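Long-range contacts in conserved protein (Methanothermobacter thermautotrophicus, PDB 2WNY), which is of unknown function but is associated with the exosome superoperon and probably binds RNA: residues A[9-14]-A[63-68]; A[90-95]-A[117-122]. The protein carries 1 engineered substitution. All blocks are in the same frame, centred on the assembly; numbering follows the deposited sequence.

Contact 1: A[9-14]-A[63-68]; sequences HNISYC and RALREF. Engineered in segment 9-14: C14 (natural residue Arg).
I11 sets the end of its longer branch squarely on the ring of F68: CD1 lies 3.5 Å from the ring centroid, only 12° off the normal, and within 4.0 Å of all six ring carbons, a CH-pi contact over the middle of one face. One carbon further back, I11 CG1 touches L65 CD2 at 3.7 Å, the two side chains sliding past each other in opposite directions. The two methyls of L65 go to different residues. CD2 also reaches N10 CA at 4.0 Å, whereas CD1 packs on the backbone where the chain turns its corner, 3.4 Å from H9 O. The contact across the pair is thus almost wholly apolar and buried.

Torsions explain how one isoleucine serves both partners. With CG1 anti to its carbonyl carbon (chi1 -54°) and CD1 extended beyond it, I11 reaches out from the strand as a straight arm. L65 and F68 stand three positions apart on the helix, about one turn, and both point toward the strand, which the helix crosses at 84° with 9.3 Å between the axes. Beyond this pair, I8 packs against both L65 and F68, and the F68 ring also meets W107. Helix 62-76 lies across one face of the antiparallel sheet, in which strand 8-17 runs between strands 51-59 and 115-122; A64 touches L59 of the first and F68 touches I120 of the second.

Contact 2: A[90-95]-A[117-122]; sequences NGNLFL and HLKIKV
F94 and K119 lie side by side and point the same way, the lysine's aliphatic chain running along the phenyl ring. K119 CG comes within 3.5 Å of F94 CE1 in an oblique approach, and CD follows at 3.6 Å from that same CE1. CG stands anti to the backbone N (chi1 179°) and the chain runs straight on to CD; bends at chi3 and chi4 then carry NZ to the neighbourhood of the N92 side chain. Trimming K119 to an alanine removes CG and CD, which would probably leave CE1 and CZ of F94 without their aliphatic neighbour and the phenyl freer to turn.

L93 and I120 are likewise aligned in one direction on the other face, where L93 CD2 meets I120 CD1 at 4.1 Å. V122 adds its CG2 to the same layer, 4.0 Å from L93 CB. Strand 115-122 is an inner strand of an antiparallel sheet, with 92-98 on one flank and 8-17 on the other: L93–I120 and L95–L118 are hydrogen-bonded pairs, N92–K121 and F94–K119 non-hydrogen-bonded ones. Their bonds are short and nearly straight, as in L93 N to I120 O at 2.8 Å and 170°.

Just ahead of strand 92-98, G91 O takes a weak hydrogen bond from V122 N, at the far end of strand 115-122. At the backbone angles of G91 a CB would jam against the preceding carbonyl. The face bearing L93, L95, L118 and I120 is covered by helix 62-76, whose F72 touches L93, F76 touches L95, and F68 touches both L118 and I120.

How the contacts relate
Strands 8-17 and 115-122 are neighbours in the sheet, so contact 1 and contact 2, with centres about 10 Å apart, meet directly along that seam. H9 N lies 2.6 Å from K121 O and S12 O 2.8 Å from K119 N, both probable hydrogen bonds, while Y13 CB packs on L118 CD2 at 3.7 Å. Helix 62-76 ties them together from one side, F68 being shared by both. Along the chain contact 1 closes before contact 2 opens, helix 62-76 being followed by strand 92-98. The two contacts thus join parts of what is probably one RNA-binding domain, whose RNA site they do not reveal.

Contact 1: A[9-14]-A[63-68]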
ATOM      1  N   HIS A   9      -4.722   5.311 -10.139  1.00 27.80           N
ATOM      2  CA  HIS A   9      -4.820   4.482 -11.353  1.00 28.07           C
ATOM      3  C   HIS A   9      -4.780   3.005 -11.008  1.00 27.14           C
ATOM      4  O   HIS A   9      -5.540   2.179 -11.537  1.00 27.21           O
ATOM      5  CB  HIS A   9      -3.685   4.850 -12.300  1.00 28.14           C
ATOM      6  CG  HIS A   9      -3.841   6.205 -12.907  1.00 30.67           C
ATOM      7  ND1 HIS A   9      -4.931   6.547 -13.679  1.00 31.29           N
ATOM      8  CD2 HIS A   9      -3.047   7.300 -12.871  1.00 34.86           C
ATOM      9  CE1 HIS A   9      -4.807   7.798 -14.085  1.00 40.52           C
ATOM     10  NE2 HIS A   9      -3.666   8.275 -13.616  1.00 43.11           N
ATOM     11  N   ASN A  10      -3.875   2.679 -10.098  1.00 25.67           N
ATOM     12  CA  ASN A  10      -3.658   1.297  -9.702  1.00 27.61           C
ATOM     13  C   ASN A  10      -2.862   1.285  -8.396  1.00 27.14           C
ATOM     14  O   ASN A  10      -2.321   2.327  -7.980  1.00 28.56           O
ATOM     15  CB  ASN A  10      -2.942   0.535 -10.826  1.00 30.04           C
ATOM     16  CG  ASN A  10      -1.518   1.034 -11.066  1.00 33.66           C
ATOM     17  OD1 ASN A  10      -0.673   0.947 -10.183  1.00 33.19           O
ATOM     18  ND2 ASN A  10      -1.254   1.547 -12.262  1.00 32.69           N
ATOM     19  N   ILE A  11      -2.801   0.126  -7.748  1.00 25.51           N
ATOM     20  CA  ILE A  11      -1.948  -0.051  -6.567  1.00 28.06           C
ATOM     21  C   ILE A  11      -1.140  -1.322  -6.775  1.00 29.42           C
ATOM     22  O   ILE A  11      -1.722  -2.389  -7.069  1.00 31.19           O
ATOM     23  CB  ILE A  11      -2.768  -0.252  -5.273  1.00 24.37           C
ATOM     24  CG1 ILE A  11      -3.766   0.888  -5.078  1.00 25.56           C
ATOM     25  CG2 ILE A  11      -1.824  -0.349  -4.058  1.00 28.54           C
ATOM     26  CD1 ILE A  11      -4.530   0.827  -3.770  1.00 27.06           C
ATOM     27  N   SER A  12       0.181  -1.203  -6.666  1.00 28.44           N
ATOM     28  CA  SER A  12       1.052  -2.369  -6.607  1.00 31.09           C
ATOM     29  C   SER A  12       1.273  -2.638  -5.117  1.00 29.59           C
ATOM     30  O   SER A  12       1.400  -1.688  -4.329  1.00 30.00           O
ATOM     31  CB  SER A  12       2.393  -2.105  -7.284  1.00 33.34           C
ATOM     32  OG  SER A  12       2.256  -1.992  -8.683  1.00 45.20           O
ATOM     33  N   TYR A  13       1.305  -3.909  -4.731  1.00 27.77           N
ATOM     34  CA  TYR A  13       1.571  -4.247  -3.330  1.00 24.57           C
ATOM     35  C   TYR A  13       2.545  -5.398  -3.237  1.00 27.04           C
ATOM     36  O   TYR A  13       2.641  -6.252  -4.152  1.00 28.81           O
ATOM     37  CB  TYR A  13       0.277  -4.517  -2.542  1.00 22.44           C
ATOM     38  CG  TYR A  13      -0.479  -5.730  -3.022  1.00 24.03           C
ATOM     39  CD1 TYR A  13      -0.125  -7.016  -2.588  1.00 27.17           C
ATOM     40  CD2 TYR A  13      -1.535  -5.602  -3.912  1.00 28.42           C
ATOM     41  CE1 TYR A  13      -0.799  -8.136  -3.040  1.00 25.47           C
ATOM     42  CE2 TYR A  13      -2.206  -6.707  -4.364  1.00 25.64           C
ATOM     43  CZ  TYR A  13      -1.844  -7.973  -3.915  1.00 27.63           C
ATOM     44  OH  TYR A  13      -2.521  -9.067  -4.365  1.00 32.75           O
ATOM     45  N   CYS A  14       3.301  -5.387  -2.143  1.00 25.47           N
ATOM     46  CA  CYS A  14       4.284  -6.392  -1.865  1.00 30.69           C
ATOM     47  C   CYS A  14       4.294  -6.665  -0.352  1.00 25.45           C
ATOM     48  O   CYS A  14       4.264  -5.724   0.439  1.00 26.37           O
ATOM     49  CB  CYS A  14       5.651  -5.849  -2.324  1.00 35.24           C
ATOM     50  SG  CYS A  14       6.916  -7.011  -2.193  1.00 56.27           S
ATOM     51  N   ARG A  63     -13.744  -1.418  -8.172  1.00 37.54           N
ATOM     52  CA  ARG A  63     -14.364  -1.635  -6.858  1.00 38.64           C
ATOM     53  C   ARG A  63     -13.339  -1.684  -5.723  1.00 36.82           C
ATOM     54  O   ARG A  63     -13.536  -1.059  -4.678  1.00 37.18           O
ATOM     55  CB  ARG A  63     -15.282  -2.874  -6.867  1.00 41.82           C
ATOM     56  CG  ARG A  63     -16.449  -2.710  -7.872  1.00 49.39           C
ATOM     57  CD  ARG A  63     -17.692  -3.500  -7.503  1.00 62.00           C
ATOM     58  NE  ARG A  63     -17.521  -4.933  -7.735  1.00 74.41           N
ATOM     59  CZ  ARG A  63     -18.072  -5.611  -8.740  1.00 82.08           C
ATOM     60  NH1 ARG A  63     -18.843  -5.000  -9.631  1.00 80.53           N
ATOM     61  NH2 ARG A  63     -17.858  -6.916  -8.850  1.00 84.85           N
ATOM     62  N   ALA A  64     -12.231  -2.386  -5.929  1.00 35.29           N
ATOM     63  CA  ALA A  64     -11.180  -2.419  -4.912  1.00 33.92           C
ATOM     64  C   ALA A  64     -10.473  -1.063  -4.743  1.00 31.48           C
ATOM     65  O   ALA A  64     -10.151  -0.663  -3.610  1.00 29.61           O
ATOM     66  CB  ALA A  64     -10.179  -3.518  -5.214  1.00 33.11           C
ATOM     67  N   LEU A  65     -10.224  -0.361  -5.855  1.00 30.89           N
ATOM     68  CA  LEU A  65      -9.516   0.914  -5.779  1.00 29.99           C
ATOM     69  C   LEU A  65     -10.352   1.933  -5.038  1.00 30.70           C
ATOM     70  O   LEU A  65      -9.832   2.740  -4.266  1.00 31.38           O
ATOM     71  CB  LEU A  65      -9.162   1.455  -7.166  1.00 31.72           C
ATOM     72  CG  LEU A  65      -8.076   0.708  -7.954  1.00 30.59           C
ATOM     73  CD1 LEU A  65      -7.927   1.328  -9.334  1.00 33.65           C
ATOM     74  CD2 LEU A  65      -6.777   0.733  -7.206  1.00 31.65           C
ATOM     75  N   ARG A  66     -11.656   1.895  -5.274  1.00 30.74           N
ATOM     76  CA  ARG A  66     -12.516   2.889  -4.669  1.00 31.42           C
ATOM     77  C   ARG A  66     -12.690   2.617  -3.187  1.00 29.49           C
ATOM     78  O   ARG A  66     -12.675   3.553  -2.380  1.00 29.42           O
ATOM     79  CB  ARG A  66     -13.840   3.014  -5.430  1.00 32.63           C
ATOM     80  CG  ARG A  66     -13.630   3.653  -6.825  1.00 38.69           C
ATOM     81  CD  ARG A  66     -14.947   3.856  -7.563  1.00 43.85           C
ATOM     82  NE  ARG A  66     -15.633   5.083  -7.163  1.00 62.71           N
ATOM     83  CZ  ARG A  66     -16.841   5.122  -6.607  1.00 66.83           C
ATOM     84  NH1 ARG A  66     -17.518   4.001  -6.380  1.00 66.08           N
ATOM     85  NH2 ARG A  66     -17.377   6.288  -6.284  1.00 68.49           N
ATOM     86  N   GLU A  67     -12.866   1.347  -2.824  1.00 30.26           N
ATOM     87  CA  GLU A  67     -12.941   0.957  -1.415  1.00 29.59           C
ATOM     88  C   GLU A  67     -11.653   1.308  -0.658  1.00 27.93           C
ATOM     89  O   GLU A  67     -11.671   1.727   0.517  1.00 27.41           O
ATOM     90  CB  GLU A  67     -13.201  -0.557  -1.281  1.00 31.70           C
ATOM     91  CG  GLU A  67     -13.231  -1.027   0.177  1.00 32.86           C
ATOM     92  CD  GLU A  67     -13.905  -2.382   0.380  1.00 39.39           C
ATOM     93  OE1 GLU A  67     -14.440  -2.961  -0.589  1.00 39.41           O
ATOM     94  OE2 GLU A  67     -13.916  -2.861   1.527  1.00 40.33           O
ATOM     95  N   PHE A  68     -10.524   1.109  -1.321  1.00 26.97           N
ATOM     96  CA  PHE A  68      -9.250   1.478  -0.736  1.00 27.19           C
ATOM     97  C   PHE A  68      -9.185   2.999  -0.456  1.00 27.82           C
ATOM     98  O   PHE A  68      -8.770   3.425   0.626  1.00 26.98           O
ATOM     99  CB  PHE A  68      -8.113   1.082  -1.653  1.00 25.93           C
ATOM    100  CG  PHE A  68      -6.767   1.546  -1.160  1.00 28.95           C
ATOM    101  CD1 PHE A  68      -6.015   0.746  -0.309  1.00 29.19           C
ATOM    102  CD2 PHE A  68      -6.282   2.810  -1.508  1.00 24.96           C
ATOM    103  CE1 PHE A  68      -4.762   1.181   0.168  1.00 29.71           C
ATOM    104  CE2 PHE A  68      -5.031   3.257  -1.051  1.00 26.24           C
ATOM    105  CZ  PHE A  68      -4.278   2.452  -0.201  1.00 28.65           C
TER

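Contact 2: A[90-95]-A[117-122]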
ATOM      1  N   ASN A  90       7.533  10.805 -10.057  1.00 53.76           N
ATOM      2  CA  ASN A  90       6.681  10.334 -11.156  1.00 54.66           C
ATOM      3  C   ASN A  90       5.175  10.214 -10.873  1.00 51.80           C
ATOM      4  O   ASN A  90       4.457   9.590 -11.655  1.00 52.34           O
ATOM      5  CB  ASN A  90       7.183   8.975 -11.660  1.00 54.68           C
ATOM      6  CG  ASN A  90       8.449   9.083 -12.469  1.00 64.66           C
ATOM      7  OD1 ASN A  90       9.427   8.382 -12.197  1.00 71.57           O
ATOM      8  ND2 ASN A  90       8.448   9.958 -13.474  1.00 70.35           N
ATOM      9  N   GLY A  91       4.691  10.781  -9.772  1.00 51.19           N
ATOM     10  CA  GLY A  91       3.262  10.678  -9.441  1.00 48.59           C
ATOM     11  C   GLY A  91       2.900   9.624  -8.395  1.00 47.11           C
ATOM     12  O   GLY A  91       1.787   9.643  -7.850  1.00 47.64           O
ATOM     13  N   ASN A  92       3.830   8.715  -8.093  1.00 45.12           N
ATOM     14  CA  ASN A  92       3.553   7.601  -7.175  1.00 40.99           C
ATOM     15  C   ASN A  92       3.632   7.978  -5.704  1.00 39.33           C
ATOM     16  O   ASN A  92       4.437   8.822  -5.303  1.00 41.05           O
ATOM     17  CB  ASN A  92       4.489   6.421  -7.467  1.00 40.40           C
ATOM     18  CG  ASN A  92       4.376   5.925  -8.905  1.00 46.42           C
ATOM     19  OD1 ASN A  92       5.345   5.955  -9.668  1.00 43.87           O
ATOM     20  ND2 ASN A  92       3.184   5.482  -9.284  1.00 42.03           N
ATOM     21  N   LEU A  93       2.794   7.340  -4.900  1.00 36.48           N
ATOM     22  CA  LEU A  93       2.863   7.470  -3.453  1.00 34.81           C
ATOM     23  C   LEU A  93       3.280   6.122  -2.895  1.00 34.59           C
ATOM     24  O   LEU A  93       2.571   5.118  -3.084  1.00 31.64           O
ATOM     25  CB  LEU A  93       1.501   7.874  -2.866  1.00 34.55           C
ATOM     26  CG  LEU A  93       1.292   7.743  -1.345  1.00 34.98           C
ATOM     27  CD1 LEU A  93       2.298   8.595  -0.547  1.00 32.06           C
ATOM     28  CD2 LEU A  93      -0.129   8.126  -0.960  1.00 36.00           C
ATOM     29  N   PHE A  94       4.416   6.099  -2.200  1.00 34.25           N
ATOM     30  CA  PHE A  94       4.897   4.862  -1.581  1.00 35.30           C
ATOM     31  C   PHE A  94       4.561   4.859  -0.110  1.00 36.36           C
ATOM     32  O   PHE A  94       5.024   5.723   0.656  1.00 38.02           O
ATOM     33  CB  PHE A  94       6.396   4.723  -1.743  1.00 35.90           C
ATOM     34  CG  PHE A  94       6.827   4.429  -3.139  1.00 39.67           C
ATOM     35  CD1 PHE A  94       7.071   3.119  -3.542  1.00 37.87           C
ATOM     36  CD2 PHE A  94       7.008   5.459  -4.056  1.00 33.54           C
ATOM     37  CE1 PHE A  94       7.489   2.841  -4.847  1.00 40.88           C
ATOM     38  CE2 PHE A  94       7.432   5.187  -5.363  1.00 42.00           C
ATOM     39  CZ  PHE A  94       7.677   3.884  -5.754  1.00 40.75           C
ATOM     40  N   LEU A  95       3.758   3.879   0.279  1.00 34.08           N
ATOM     41  CA  LEU A  95       3.239   3.799   1.632  1.00 34.13           C
ATOM     42  C   LEU A  95       3.481   2.405   2.181  1.00 32.54           C
ATOM     43  O   LEU A  95       3.073   1.406   1.576  1.00 32.30           O
ATOM     44  CB  LEU A  95       1.741   4.120   1.626  1.00 33.20           C
ATOM     45  CG  LEU A  95       1.032   4.054   2.974  1.00 35.96           C
ATOM     46  CD1 LEU A  95       1.657   5.043   3.976  1.00 36.50           C
ATOM     47  CD2 LEU A  95      -0.457   4.315   2.774  1.00 35.40           C
ATOM     48  N   HIS A 117       4.014  -3.205   1.621  1.00 26.28           N
ATOM     49  CA  HIS A 117       4.502  -2.081   0.824  1.00 28.70           C
ATOM     50  C   HIS A 117       3.461  -1.798  -0.251  1.00 28.45           C
ATOM     51  O   HIS A 117       3.131  -2.690  -1.034  1.00 26.23           O
ATOM     52  CB  HIS A 117       5.833  -2.402   0.132  1.00 29.41           C
ATOM     53  CG  HIS A 117       6.989  -2.628   1.065  1.00 35.71           C
ATOM     54  ND1 HIS A 117       7.060  -3.705   1.928  1.00 45.37           N
ATOM     55  CD2 HIS A 117       8.155  -1.950   1.217  1.00 31.54           C
ATOM     56  CE1 HIS A 117       8.196  -3.653   2.604  1.00 32.78           C
ATOM     57  NE2 HIS A 117       8.877  -2.600   2.192  1.00 41.74           N
ATOM     58  N   LEU A 118       2.967  -0.571  -0.297  1.00 27.26           N
ATOM     59  CA  LEU A 118       2.091  -0.144  -1.392  1.00 28.73           C
ATOM     60  C   LEU A 118       2.777   0.885  -2.287  1.00 29.64           C
ATOM     61  O   LEU A 118       3.403   1.851  -1.803  1.00 29.64           O
ATOM     62  CB  LEU A 118       0.792   0.424  -0.841  1.00 27.05           C
ATOM     63  CG  LEU A 118       0.124  -0.392   0.271  1.00 28.90           C
ATOM     64  CD1 LEU A 118      -0.992   0.420   0.899  1.00 32.86           C
ATOM     65  CD2 LEU A 118      -0.401  -1.707  -0.252  1.00 27.14           C
ATOM     66  N   LYS A 119       2.716   0.643  -3.588  1.00 26.59           N
ATOM     67  CA  LYS A 119       3.121   1.648  -4.564  1.00 29.01           C
ATOM     68  C   LYS A 119       1.826   2.110  -5.219  1.00 29.69           C
ATOM     69  O   LYS A 119       1.226   1.392  -6.035  1.00 31.80           O
ATOM     70  CB  LYS A 119       4.098   1.070  -5.585  1.00 29.36           C
ATOM     71  CG  LYS A 119       4.541   2.069  -6.657  1.00 35.42           C
ATOM     72  CD  LYS A 119       5.569   1.477  -7.616  1.00 41.64           C
ATOM     73  CE  LYS A 119       4.922   0.795  -8.826  1.00 57.96           C
ATOM     74  NZ  LYS A 119       4.101   1.733  -9.657  1.00 60.42           N
ATOM     75  N   ILE A 120       1.375   3.288  -4.829  1.00 30.91           N
ATOM     76  CA  ILE A 120       0.089   3.803  -5.285  1.00 29.38           C
ATOM     77  C   ILE A 120       0.266   4.808  -6.447  1.00 31.94           C
ATOM     78  O   ILE A 120       0.800   5.913  -6.255  1.00 31.38           O
ATOM     79  CB  ILE A 120      -0.693   4.472  -4.128  1.00 28.18           C
ATOM     80  CG1 ILE A 120      -0.878   3.516  -2.945  1.00 30.59           C
ATOM     81  CG2 ILE A 120      -2.093   4.961  -4.635  1.00 30.60           C
ATOM     82  CD1 ILE A 120      -1.301   4.224  -1.622  1.00 26.66           C
ATOM     83  N   LYS A 121      -0.190   4.424  -7.645  1.00 31.77           N
ATOM     84  CA  LYS A 121      -0.146   5.324  -8.806  1.00 31.93           C
ATOM     85  C   LYS A 121      -1.276   6.362  -8.735  1.00 31.61           C
ATOM     86  O   LYS A 121      -2.429   6.092  -9.087  1.00 30.11           O
ATOM     87  CB  LYS A 121      -0.165   4.559 -10.139  1.00 34.25           C
ATOM     88  CG  LYS A 121       0.212   5.441 -11.365  1.00 36.57           C
ATOM     89  CD  LYS A 121       0.299   4.610 -12.627  1.00 46.50           C
ATOM     90  CE  LYS A 121       0.504   5.487 -13.852  1.00 55.41           C
ATOM     91  NZ  LYS A 121       0.486   4.656 -15.080  1.00 61.64           N
ATOM     92  N   VAL A 122      -0.914   7.558  -8.292  1.00 31.30           N
ATOM     93  CA  VAL A 122      -1.854   8.636  -8.094  1.00 31.62           C
ATOM     94  C   VAL A 122      -2.218   9.265  -9.434  1.00 34.64           C
ATOM     95  O   VAL A 122      -1.344   9.535 -10.264  1.00 35.38           O
ATOM     96  CB  VAL A 122      -1.283   9.689  -7.117  1.00 34.01           C
ATOM     97  CG1 VAL A 122      -2.210  10.914  -6.984  1.00 34.55           C
ATOM     98  CG2 VAL A 122      -1.012   9.037  -5.750  1.00 28.89           C
TER